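Local coordinates for uncharacterized protein (PDB 3T8K) that is of unknown function but adopts an ankyrin-repeat-type fold of stacked alpha-hairpins, an architecture that often serves protein-protein recognition, at residues 20-25 / 58-63; 44-47 / 53-56. One frame throughout, in Å; residues are numbered along the deposited sequence.

Interaction 1: residues 20-25 / 58-63; sequences EDFLEL and SMFLIN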
# COMPACT_ATOMS: atom_id res chain seq x y z
N GLU A 20 -4.46 -19.88 8.56
CA GLU A 20 -4.45 -20.70 9.78
C GLU A 20 -4.27 -19.86 11.04
O GLU A 20 -4.91 -20.13 12.08
CB GLU A 20 -3.36 -21.77 9.71
CG GLU A 20 -3.65 -22.89 8.72
CD GLU A 20 -3.58 -22.44 7.27
OE1 GLU A 20 -2.81 -21.50 6.96
OE2 GLU A 20 -4.30 -23.03 6.43
N ASP A 21 -3.39 -18.86 10.97
CA ASP A 21 -3.19 -17.93 12.09
C ASP A 21 -4.49 -17.20 12.39
O ASP A 21 -4.88 -17.05 13.56
CB ASP A 21 -2.14 -16.87 11.75
CG ASP A 21 -0.73 -17.43 11.66
OD1 ASP A 21 -0.45 -18.49 12.27
OD2 ASP A 21 0.10 -16.80 10.97
N PHE A 22 -5.14 -16.72 11.34
CA PHE A 22 -6.39 -15.98 11.48
C PHE A 22 -7.46 -16.85 12.12
O PHE A 22 -8.18 -16.39 13.00
CB PHE A 22 -6.90 -15.46 10.14
CG PHE A 22 -8.37 -15.15 10.15
CD1 PHE A 22 -8.83 -13.94 10.63
CD2 PHE A 22 -9.29 -16.09 9.73
CE1 PHE A 22 -10.19 -13.67 10.68
CE2 PHE A 22 -10.65 -15.82 9.77
CZ PHE A 22 -11.09 -14.61 10.25
N LEU A 23 -7.57 -18.10 11.66
CA LEU A 23 -8.51 -19.04 12.26
C LEU A 23 -8.27 -19.22 13.75
O LEU A 23 -9.22 -19.24 14.53
CB LEU A 23 -8.45 -20.41 11.58
CG LEU A 23 -9.04 -20.57 10.18
CD1 LEU A 23 -9.09 -22.05 9.82
CD2 LEU A 23 -10.43 -19.96 10.10
N GLU A 24 -7.00 -19.36 14.15
CA GLU A 24 -6.67 -19.51 15.56
C GLU A 24 -7.24 -18.34 16.35
O GLU A 24 -7.85 -18.55 17.40
CB GLU A 24 -5.16 -19.58 15.78
CG GLU A 24 -4.49 -20.84 15.29
CD GLU A 24 -3.22 -21.15 16.08
OE1 GLU A 24 -3.31 -21.23 17.33
OE2 GLU A 24 -2.14 -21.29 15.46
N LEU A 25 -7.04 -17.12 15.86
CA LEU A 25 -7.51 -15.94 16.58
C LEU A 25 -9.02 -15.83 16.59
O LEU A 25 -9.62 -15.46 17.60
CB LEU A 25 -6.92 -14.64 15.99
CG LEU A 25 -5.76 -14.01 16.77
CD1 LEU A 25 -6.21 -13.50 18.17
CD2 LEU A 25 -4.60 -15.00 16.87
N SER A 58 -10.61 -13.86 3.40
CA SER A 58 -11.70 -13.04 2.90
C SER A 58 -12.93 -13.90 2.65
O SER A 58 -14.04 -13.54 3.06
CB SER A 58 -11.32 -12.32 1.60
OG SER A 58 -10.50 -11.20 1.86
N MSE A 59 -12.73 -15.02 1.97
CA MSE A 59 -13.83 -15.94 1.67
C MSE A 59 -14.45 -16.52 2.93
O MSE A 59 -15.66 -16.70 3.02
CB MSE A 59 -13.34 -17.07 0.76
CG MSE A 59 -12.87 -16.57 -0.59
SE MSE A 59 -14.32 -15.88 -1.72
CE MSE A 59 -14.84 -14.27 -0.76
N PHE A 60 -13.61 -16.82 3.92
CA PHE A 60 -14.10 -17.34 5.18
C PHE A 60 -15.04 -16.34 5.84
O PHE A 60 -16.16 -16.69 6.23
CB PHE A 60 -12.93 -17.68 6.10
CG PHE A 60 -13.34 -18.06 7.50
CD1 PHE A 60 -13.59 -19.39 7.83
CD2 PHE A 60 -13.49 -17.10 8.49
CE1 PHE A 60 -13.97 -19.75 9.12
CE2 PHE A 60 -13.87 -17.45 9.78
CZ PHE A 60 -14.11 -18.78 10.09
N LEU A 61 -14.59 -15.09 5.96
CA LEU A 61 -15.38 -14.04 6.59
C LEU A 61 -16.63 -13.69 5.82
O LEU A 61 -17.70 -13.52 6.40
CB LEU A 61 -14.54 -12.78 6.79
CG LEU A 61 -13.49 -12.91 7.90
CD1 LEU A 61 -12.56 -11.72 7.91
CD2 LEU A 61 -14.17 -13.09 9.25
N ILE A 62 -16.50 -13.53 4.51
CA ILE A 62 -17.67 -13.27 3.69
C ILE A 62 -18.73 -14.36 3.87
O ILE A 62 -19.91 -14.07 4.01
CB ILE A 62 -17.31 -13.11 2.20
CG1 ILE A 62 -16.52 -11.82 2.01
CG2 ILE A 62 -18.58 -13.08 1.35
CD1 ILE A 62 -15.97 -11.65 0.62
N ASN A 63 -18.29 -15.62 3.87
CA ASN A 63 -19.22 -16.73 4.06
C ASN A 63 -19.86 -16.76 5.45
O ASN A 63 -20.95 -17.30 5.62
CB ASN A 63 -18.55 -18.08 3.74
CG ASN A 63 -18.22 -18.23 2.25
OD1 ASN A 63 -18.76 -17.51 1.41
ND2 ASN A 63 -17.35 -19.19 1.94
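In the ankyrin-type stack of alpha-hairpins, helix 19-28 and helix 51-63 run side by side, and Phe22 and Leu23 of the first meet Phe60 and Leu61 of the second. The short segments point roughly the same way, at 36° to one another, with their axes 11.5 Å apart at closest approach. That spacing is bridged mainly by the two phenylalanines, whose CB atoms both head for the opposite helix. In Phe60, CG stands anti to the backbone N (chi1 173°), which reaches the ring out from its helix into the gap. There CE2 of Phe22 comes to 3.4 Å from CD2 of Phe60. The pair is oblique, with planes at 76°: CD2 of Phe60 lies at the rim of the Phe22 ring, close to its plane, while CE2 of Phe22 approaches the Phe60 ring at a slant. Leu23 adds a CH-pi contact, its CD2 sitting over one face of Phe60 at 3.9 Å from the ring centroid. In this part of the stack the contact joins helix 19-28 to helix 51-63 through apolar side chains, and no hydrogen bond crosses between the two segments. On the more buried side, CZ of Phe22 lies against the branched end of Leu61, 3.6 Å from CD2 and 3.8 Å from CG of that leucine. Behind Phe22 lies helix 10-16, with Val10 and Ala14 against the ring, whereas Leu61 rests on Ile41, Leu42 and Val45 of helix 41-45. The rings of Phe60 and Phe26 also meet edge-to-face.

Interaction 2: residues 44-47 / 53-56; sequences DVLR and ARYK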
# COMPACT_ATOMS: atom_id res chain seq x y z
N ASP A 44 -9.09 -4.71 6.91
CA ASP A 44 -7.79 -5.21 7.37
C ASP A 44 -7.31 -6.43 6.57
O ASP A 44 -6.14 -6.52 6.18
CB ASP A 44 -7.85 -5.60 8.85
CG ASP A 44 -8.20 -4.42 9.76
OD1 ASP A 44 -7.94 -3.27 9.37
OD2 ASP A 44 -8.72 -4.66 10.87
N VAL A 45 -8.21 -7.37 6.34
CA VAL A 45 -7.88 -8.55 5.56
C VAL A 45 -7.30 -8.19 4.19
O VAL A 45 -6.31 -8.76 3.74
CB VAL A 45 -9.11 -9.42 5.32
CG1 VAL A 45 -8.76 -10.62 4.46
CG2 VAL A 45 -9.69 -9.88 6.67
N LEU A 46 -7.94 -7.24 3.52
CA LEU A 46 -7.54 -6.91 2.16
C LEU A 46 -6.14 -6.32 2.10
O LEU A 46 -5.52 -6.26 1.03
CB LEU A 46 -8.56 -5.96 1.53
CG LEU A 46 -9.90 -6.67 1.29
CD1 LEU A 46 -11.00 -5.66 1.01
CD2 LEU A 46 -9.77 -7.69 0.17
N ARG A 47 -5.64 -5.91 3.26
CA ARG A 47 -4.31 -5.32 3.34
C ARG A 47 -3.22 -6.36 3.60
O ARG A 47 -2.03 -6.04 3.62
CB ARG A 47 -4.28 -4.20 4.38
CG ARG A 47 -5.10 -3.00 3.94
CD ARG A 47 -5.09 -1.88 4.95
NE ARG A 47 -5.97 -2.17 6.07
CZ ARG A 47 -6.25 -1.31 7.05
NH1 ARG A 47 -5.70 -0.10 7.05
NH2 ARG A 47 -7.07 -1.66 8.03
N ALA A 53 -3.46 -16.02 1.86
CA ALA A 53 -4.11 -15.62 3.11
C ALA A 53 -5.23 -14.62 2.84
O ALA A 53 -6.34 -14.78 3.34
CB ALA A 53 -3.09 -15.05 4.08
N ARG A 54 -4.95 -13.59 2.04
CA ARG A 54 -5.94 -12.55 1.75
C ARG A 54 -7.23 -13.15 1.21
O ARG A 54 -8.33 -12.75 1.60
CB ARG A 54 -5.40 -11.54 0.73
CG ARG A 54 -6.28 -10.32 0.57
CD ARG A 54 -5.98 -9.54 -0.74
NE ARG A 54 -6.27 -10.35 -1.92
CZ ARG A 54 -6.48 -9.86 -3.15
NH1 ARG A 54 -6.44 -8.55 -3.36
NH2 ARG A 54 -6.74 -10.68 -4.15
N TYR A 55 -7.08 -14.08 0.27
CA TYR A 55 -8.24 -14.70 -0.36
C TYR A 55 -8.96 -15.66 0.59
O TYR A 55 -10.17 -15.54 0.77
CB TYR A 55 -7.82 -15.42 -1.64
CG TYR A 55 -8.97 -16.08 -2.38
CD1 TYR A 55 -9.76 -15.35 -3.26
CD2 TYR A 55 -9.25 -17.43 -2.19
CE1 TYR A 55 -10.81 -15.95 -3.93
CE2 TYR A 55 -10.30 -18.03 -2.86
CZ TYR A 55 -11.08 -17.29 -3.73
OH TYR A 55 -12.12 -17.88 -4.40
N LYS A 56 -8.23 -16.59 1.19
CA LYS A 56 -8.84 -17.60 2.07
C LYS A 56 -9.56 -16.96 3.26
O LYS A 56 -10.68 -17.34 3.60
CB LYS A 56 -7.80 -18.61 2.56
CG LYS A 56 -7.35 -19.59 1.50
CD LYS A 56 -6.23 -20.48 2.02
CE LYS A 56 -5.80 -21.50 0.98
NZ LYS A 56 -4.73 -22.40 1.50
O HOH W 1 -5.95 -6.69 -1.72
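Leu46 O and the guanidinium of Arg54 share a water molecule. The water lies 2.8 Å from Leu46 O, to which it can donate, though it has more acceptors in reach than protons to give. It also accepts from Arg54 NH1, but the modelled distance of 2.5 Å between Arg54 NH1 and the water is too short for its length to be trusted. The water oxygen lies at the edge of the guanidinium, in its plane, where an N-H of the group can point at it. The other terminal nitrogen, NH2, is hydrogen-bonded to the hydroxyl OG1 of Thr93 on helix 90-102, a bond that limits how the flat group can rotate. The aliphatic part of Arg54 makes the direct contact. CG of Arg54 lies 3.5 Å from Val45 O and CD of Arg54 3.8 Å from Leu46 O, so the chain passes alongside two successive carbonyls before turning off. The turn comes at chi3, 64°, which breaks an otherwise extended side chain and swings the guanidinium round to the water. This is the inside of an alpha-hairpin, the building element of the ankyrin-type fold: helix 41-45 leads through a short connection into helix 51-63, and the backbones come close, Val45 CA to Arg54 CA being 5.9 Å. Val45 adds its CG1, 3.6 Å from Arg54 O, a carbonyl that also accepts a hydrogen bond from Ser58 OG. Leu46 makes a looser apolar contact, with CD2 4.3 Å from CD of Arg54. Leu82 of helix 79-85 packs on both Leu46 and Arg54, while helix 90-102 supplies Phe100 against Leu46 and Leu96 against Arg54.

How the interactions relate
Helix 51-63 serves both contacts: its later part faces helix 19-28 in interaction 1, and its earlier part meets residues 44-47 in interaction 2. The first is partly buried and joins helices far apart in sequence near one end of the elongated chain, its centre about 17 Å from the centre of the chain. The second is buried, its centre about 10 Å from that same point, and holds two successive helices together. Their chemistry follows suit, aromatic and leucine packing in the one, an arginine, carbonyls and a water in the other. Val45 is shared between them, touching both Ser58 and Leu61.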